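Local coordinates for berberine bridge enzyme-like 28 (Arabidopsis thaliana, PDB 5D79), which is a secreted FAD-dependent oxidoreductase of the berberine bridge enzyme-like group that takes part in adaptation to salt stress, at residues F225-G230 with S234-I239. Residues are numbered along the deposited sequence; the frame is centred on the assembly and turned at random.
Sequences FWAIRG and SSFGVI. With FAD (flavin-adenine dinucleotide), chain E.
The carbonyl oxygen of Ile239 is gripped by two donors, the adenine amino group of FAD, whose N6A lies 2.8 Å from Ile239 O, and the hydroxyl OG1 of Thr149. Ile239 N completes the recognition by donating a hydrogen bond to FAD N1A at 3.0 Å, with an N-H...N angle of 156°. One residue thus reads the Watson-Crick edge of adenine with main-chain atoms alone. With CG1 turned anti to the carbonyl carbon (chi1 -47°), the Ile239 side chain brings CD1 above the adenine plane, beyond the rim at N1A and C2A. Ile239 CD1 also meets Ile228 CB at 4.1 Å, and thereby links the cofactor to segment 225-230.

Farther from the adenine, the Ala227 methyl sits over one face of the Phe236 ring in a CH-pi contact. Ala227 CB is 3.7 Å from the centroid of the Phe236 ring and only 14° off its normal, while Ile228 CG2 approaches Phe236 CB more loosely. Leu507 and Val514 of helix 504-514 also pack against Phe236, so its ring bridges two helices. A serine in place of Phe236 would probably leave the Ala227 methyl without its ring face and open a gap towards helix 504-514. Within 225-230, Arg229 folds back over the Phe225 ring, and its NE binds Phe225 O at 2.7 Å from above the carbonyl plane.

Phe236, just before strand 238-248, thus packs on helix 222-227, while Ile239, early in that strand, packs on Ile228 and forms part of the adenine pocket of the PCMH-type FAD-binding domain.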
ATOM      1  N   PHE A 225       8.252   4.439 -17.401  1.00 19.44           N
ATOM      2  CA  PHE A 225       8.754   4.859 -16.087  1.00 19.20           C
ATOM      3  C   PHE A 225       7.683   5.559 -15.252  1.00 16.79           C
ATOM      4  O   PHE A 225       7.683   5.519 -14.022  1.00 14.60           O
ATOM      5  CB  PHE A 225       9.964   5.784 -16.245  1.00 21.94           C
ATOM      6  CG  PHE A 225      10.648   6.101 -14.942  1.00 23.11           C
ATOM      7  CD1 PHE A 225      11.341   5.114 -14.252  1.00 25.10           C
ATOM      8  CD2 PHE A 225      10.584   7.373 -14.399  1.00 21.40           C
ATOM      9  CE1 PHE A 225      11.954   5.394 -13.042  1.00 24.57           C
ATOM     10  CE2 PHE A 225      11.195   7.659 -13.193  1.00 19.82           C
ATOM     11  CZ  PHE A 225      11.881   6.670 -12.512  1.00 22.24           C
ATOM     12  N   TRP A 226       6.761   6.209 -15.935  1.00 19.66           N
ATOM     13  CA  TRP A 226       5.692   6.918 -15.264  1.00 18.24           C
ATOM     14  C   TRP A 226       4.669   5.905 -14.747  1.00 16.60           C
ATOM     15  O   TRP A 226       4.301   5.921 -13.568  1.00 16.15           O
ATOM     16  CB  TRP A 226       5.080   7.939 -16.238  1.00 19.06           C
ATOM     17  CG  TRP A 226       3.866   8.672 -15.781  1.00 16.84           C
ATOM     18  CD1 TRP A 226       3.827   9.855 -15.104  1.00 13.67           C
ATOM     19  CD2 TRP A 226       2.504   8.295 -16.014  1.00 14.84           C
ATOM     20  NE1 TRP A 226       2.524  10.225 -14.877  1.00 15.03           N
ATOM     21  CE2 TRP A 226       1.693   9.282 -15.429  1.00 16.63           C
ATOM     22  CE3 TRP A 226       1.892   7.210 -16.645  1.00 14.06           C
ATOM     23  CZ2 TRP A 226       0.300   9.217 -15.464  1.00 19.14           C
ATOM     24  CZ3 TRP A 226       0.518   7.148 -16.681  1.00 13.87           C
ATOM     25  CH2 TRP A 226      -0.264   8.140 -16.097  1.00 18.26           C
ATOM     26  N   ALA A 227       4.261   4.992 -15.622  1.00 18.54           N
ATOM     27  CA  ALA A 227       3.186   4.052 -15.321  1.00 18.84           C
ATOM     28  C   ALA A 227       3.497   3.157 -14.126  1.00 18.53           C
ATOM     29  O   ALA A 227       2.609   2.856 -13.330  1.00 16.27           O
ATOM     30  CB  ALA A 227       2.883   3.203 -16.541  1.00 18.36           C
ATOM     31  N   ILE A 228       4.752   2.738 -13.992  1.00 22.15           N
ATOM     32  CA  ILE A 228       5.115   1.823 -12.911  1.00 24.85           C
ATOM     33  C   ILE A 228       5.157   2.524 -11.554  1.00 23.24           C
ATOM     34  O   ILE A 228       5.160   1.865 -10.517  1.00 19.40           O
ATOM     35  CB  ILE A 228       6.485   1.122 -13.169  1.00 20.14           C
ATOM     36  CG1 ILE A 228       7.611   2.145 -13.339  1.00 20.38           C
ATOM     37  CG2 ILE A 228       6.406   0.238 -14.391  1.00 21.93           C
ATOM     38  CD1 ILE A 228       8.982   1.517 -13.485  1.00 15.72           C
ATOM     39  N   ARG A 229       5.173   3.857 -11.553  1.00 22.76           N
ATOM     40  CA  ARG A 229       5.262   4.600 -10.297  1.00 17.51           C
ATOM     41  C   ARG A 229       3.904   5.083  -9.797  1.00 16.28           C
ATOM     42  O   ARG A 229       3.724   6.281  -9.536  1.00 15.58           O
ATOM     43  CB  ARG A 229       6.209   5.792 -10.444  1.00 15.91           C
ATOM     44  CG  ARG A 229       7.676   5.403 -10.576  1.00 16.89           C
ATOM     45  CD  ARG A 229       8.536   6.647 -10.748  1.00 23.44           C
ATOM     46  NE  ARG A 229       8.284   7.290 -12.039  1.00 27.32           N
ATOM     47  CZ  ARG A 229       8.222   8.603 -12.229  1.00 20.33           C
ATOM     48  NH1 ARG A 229       8.393   9.433 -11.212  1.00 20.79           N
ATOM     49  NH2 ARG A 229       7.990   9.080 -13.441  1.00 20.07           N
ATOM     50  N   GLY A 230       2.966   4.146  -9.650  1.00 13.99           N
ATOM     51  CA  GLY A 230       1.658   4.425  -9.084  1.00 13.14           C
ATOM     52  C   GLY A 230       0.527   3.703  -9.798  1.00 15.39           C
ATOM     53  O   GLY A 230      -0.567   3.554  -9.253  1.00 17.19           O
ATOM     54  N   SER A 234       1.182  -4.673 -11.538  1.00 17.38           N
ATOM     55  CA  SER A 234       0.688  -5.921 -12.122  1.00 18.39           C
ATOM     56  C   SER A 234       0.168  -5.745 -13.556  1.00 18.88           C
ATOM     57  O   SER A 234      -0.043  -6.727 -14.275  1.00 20.14           O
ATOM     58  CB  SER A 234      -0.405  -6.526 -11.237  1.00 17.69           C
ATOM     59  OG  SER A 234      -1.525  -5.669 -11.144  1.00 17.99           O
ATOM     60  N   SER A 235      -0.024  -4.496 -13.974  1.00 22.28           N
ATOM     61  CA  SER A 235      -0.509  -4.191 -15.326  1.00 20.61           C
ATOM     62  C   SER A 235       0.612  -3.975 -16.360  1.00 21.30           C
ATOM     63  O   SER A 235       0.332  -3.890 -17.556  1.00 20.33           O
ATOM     64  CB  SER A 235      -1.412  -2.938 -15.303  1.00 17.24           C
ATOM     65  OG  SER A 235      -2.625  -3.155 -14.596  1.00 17.28           O
ATOM     66  N   PHE A 236       1.868  -3.884 -15.919  1.00 20.05           N
ATOM     67  CA  PHE A 236       2.915  -3.348 -16.798  1.00 22.29           C
ATOM     68  C   PHE A 236       4.191  -4.188 -16.949  1.00 28.09           C
ATOM     69  O   PHE A 236       4.983  -3.938 -17.864  1.00 32.48           O
ATOM     70  CB  PHE A 236       3.291  -1.928 -16.334  1.00 16.53           C
ATOM     71  CG  PHE A 236       2.178  -0.936 -16.505  1.00 22.64           C
ATOM     72  CD1 PHE A 236       1.908  -0.386 -17.752  1.00 26.04           C
ATOM     73  CD2 PHE A 236       1.375  -0.579 -15.438  1.00 20.21           C
ATOM     74  CE1 PHE A 236       0.870   0.506 -17.928  1.00 15.99           C
ATOM     75  CE2 PHE A 236       0.338   0.315 -15.609  1.00 18.80           C
ATOM     76  CZ  PHE A 236       0.089   0.858 -16.860  1.00 17.21           C
ATOM     77  N   GLY A 237       4.395  -5.174 -16.076  1.00 23.98           N
ATOM     78  CA  GLY A 237       5.570  -6.025 -16.162  1.00 19.17           C
ATOM     79  C   GLY A 237       5.992  -6.637 -14.841  1.00 23.09           C
ATOM     80  O   GLY A 237       5.211  -6.681 -13.892  1.00 20.99           O
ATOM     81  N   VAL A 238       7.226  -7.134 -14.785  1.00 24.66           N
ATOM     82  CA  VAL A 238       7.815  -7.535 -13.514  1.00 24.26           C
ATOM     83  C   VAL A 238       8.931  -6.579 -13.144  1.00 23.07           C
ATOM     84  O   VAL A 238      10.017  -6.628 -13.717  1.00 25.51           O
ATOM     85  CB  VAL A 238       8.383  -8.963 -13.534  1.00 24.25           C
ATOM     86  CG1 VAL A 238       8.856  -9.346 -12.128  1.00 20.64           C
ATOM     87  CG2 VAL A 238       7.339  -9.946 -14.029  1.00 24.72           C
ATOM     88  N   ILE A 239       8.651  -5.715 -12.173  1.00 19.40           N
ATOM     89  CA  ILE A 239       9.626  -4.740 -11.717  1.00 24.41           C
ATOM     90  C   ILE A 239      10.663  -5.448 -10.847  1.00 29.58           C
ATOM     91  O   ILE A 239      10.316  -6.103  -9.859  1.00 29.22           O
ATOM     92  CB  ILE A 239       8.955  -3.582 -10.937  1.00 19.40           C
ATOM     93  CG1 ILE A 239       7.740  -3.071 -11.712  1.00 17.35           C
ATOM     94  CG2 ILE A 239       9.942  -2.450 -10.713  1.00 18.54           C
ATOM     95  CD1 ILE A 239       6.784  -2.264 -10.897  1.00 16.20           C
TER
HETATM   96  PA  FAD E 603       1.868  -7.954  -2.997  1.00 19.33           P
HETATM   97  O1A FAD E 603       0.613  -8.751  -2.748  1.00 16.53           O
HETATM   98  O2A FAD E 603       3.106  -8.817  -3.081  1.00 22.48           O
HETATM   99  O5B FAD E 603       1.678  -7.048  -4.321  1.00 21.27           O
HETATM  100  C5B FAD E 603       0.495  -6.289  -4.531  1.00 21.66           C
HETATM  101  C4B FAD E 603       0.249  -5.973  -6.013  1.00 19.79           C
HETATM  102  O4B FAD E 603       1.447  -5.486  -6.592  1.00 17.36           O
HETATM  103  C3B FAD E 603      -0.160  -7.219  -6.785  1.00 21.02           C
HETATM  104  O3B FAD E 603      -1.103  -6.910  -7.790  1.00 17.24           O
HETATM  105  C2B FAD E 603       1.151  -7.691  -7.388  1.00 24.69           C
HETATM  106  O2B FAD E 603       0.966  -8.419  -8.588  1.00 24.27           O
HETATM  107  C1B FAD E 603       1.929  -6.391  -7.570  1.00 18.46           C
HETATM  108  N9A FAD E 603       3.398  -6.536  -7.466  1.00 16.91           N
HETATM  109  C8A FAD E 603       4.158  -6.872  -6.368  1.00 16.45           C
HETATM  110  N7A FAD E 603       5.466  -6.863  -6.733  1.00 16.40           N
HETATM  111  C5A FAD E 603       5.554  -6.527  -8.042  1.00 17.79           C
HETATM  112  C6A FAD E 603       6.625  -6.370  -8.922  1.00 18.31           C
HETATM  113  N6A FAD E 603       7.874  -6.320  -8.474  1.00 17.68           N
HETATM  114  N1A FAD E 603       6.384  -6.008 -10.234  1.00 19.49           N
HETATM  115  C2A FAD E 603       5.094  -5.796 -10.667  1.00 15.59           C
HETATM  116  N3A FAD E 603       4.038  -5.958  -9.791  1.00 17.51           N
HETATM  117  C4A FAD E 603       4.260  -6.314  -8.505  1.00 18.39           C
HETATM  118  N1  FAD E 603      -0.302   1.153   1.895  1.00 18.24           N
HETATM  119  C2  FAD E 603      -0.045   2.495   2.117  1.00 23.95           C
HETATM  120  O2  FAD E 603       0.402   3.206   1.210  1.00 15.93           O
HETATM  121  N3  FAD E 603      -0.276   3.033   3.377  1.00 28.03           N
HETATM  122  C4  FAD E 603      -0.763   2.253   4.414  1.00 25.29           C
HETATM  123  O4  FAD E 603      -0.846   2.737   5.544  1.00 24.15           O
HETATM  124  C4X FAD E 603      -0.999   0.896   4.191  1.00 22.61           C
HETATM  125  N5  FAD E 603      -1.356   0.054   5.232  1.00 19.88           N
HETATM  126  C5X FAD E 603      -1.283  -1.320   5.054  1.00 19.29           C
HETATM  127  C6  FAD E 603      -1.389  -2.196   6.133  1.00 19.06           C
HETATM  128  C7  FAD E 603      -1.320  -3.577   5.937  1.00 20.95           C
HETATM  129  C7M FAD E 603      -1.448  -4.510   7.104  1.00 20.66           C
HETATM  130  C8  FAD E 603      -1.097  -4.091   4.658  1.00 21.00           C
HETATM  131  C8M FAD E 603      -1.044  -5.571   4.415  1.00 16.28           C
HETATM  132  C9  FAD E 603      -0.994  -3.218   3.581  1.00 23.36           C
HETATM  133  C9A FAD E 603      -1.136  -1.840   3.766  1.00 22.54           C
HETATM  134  N10 FAD E 603      -1.069  -0.966   2.692  1.00 17.20           N
HETATM  135  C10 FAD E 603      -0.733   0.352   2.929  1.00 16.46           C
HETATM  136  C1' FAD E 603      -1.278  -1.463   1.294  1.00 11.40           C
HETATM  137  C2' FAD E 603       0.002  -1.901   0.607  1.00 14.78           C
HETATM  138  O2' FAD E 603       0.823  -0.773   0.399  1.00 20.14           O
HETATM  139  C3' FAD E 603      -0.387  -2.559  -0.712  1.00 15.36           C
HETATM  140  O3' FAD E 603      -1.099  -3.743  -0.425  1.00 19.46           O
HETATM  141  C4' FAD E 603       0.818  -2.947  -1.533  1.00 12.97           C
HETATM  142  O4' FAD E 603       0.458  -3.043  -2.887  1.00 14.89           O
HETATM  143  C5' FAD E 603       1.288  -4.322  -1.112  1.00 13.28           C
HETATM  144  O5' FAD E 603       2.585  -4.531  -1.620  1.00 15.51           O
HETATM  145  P   FAD E 603       3.250  -5.969  -1.374  1.00 18.14           P
HETATM  146  O1P FAD E 603       4.487  -6.113  -2.221  1.00 15.08           O
HETATM  147  O2P FAD E 603       3.563  -6.176   0.087  1.00 13.22           O
HETATM  148  O3P FAD E 603       2.000  -6.904  -1.782  1.00 22.20           O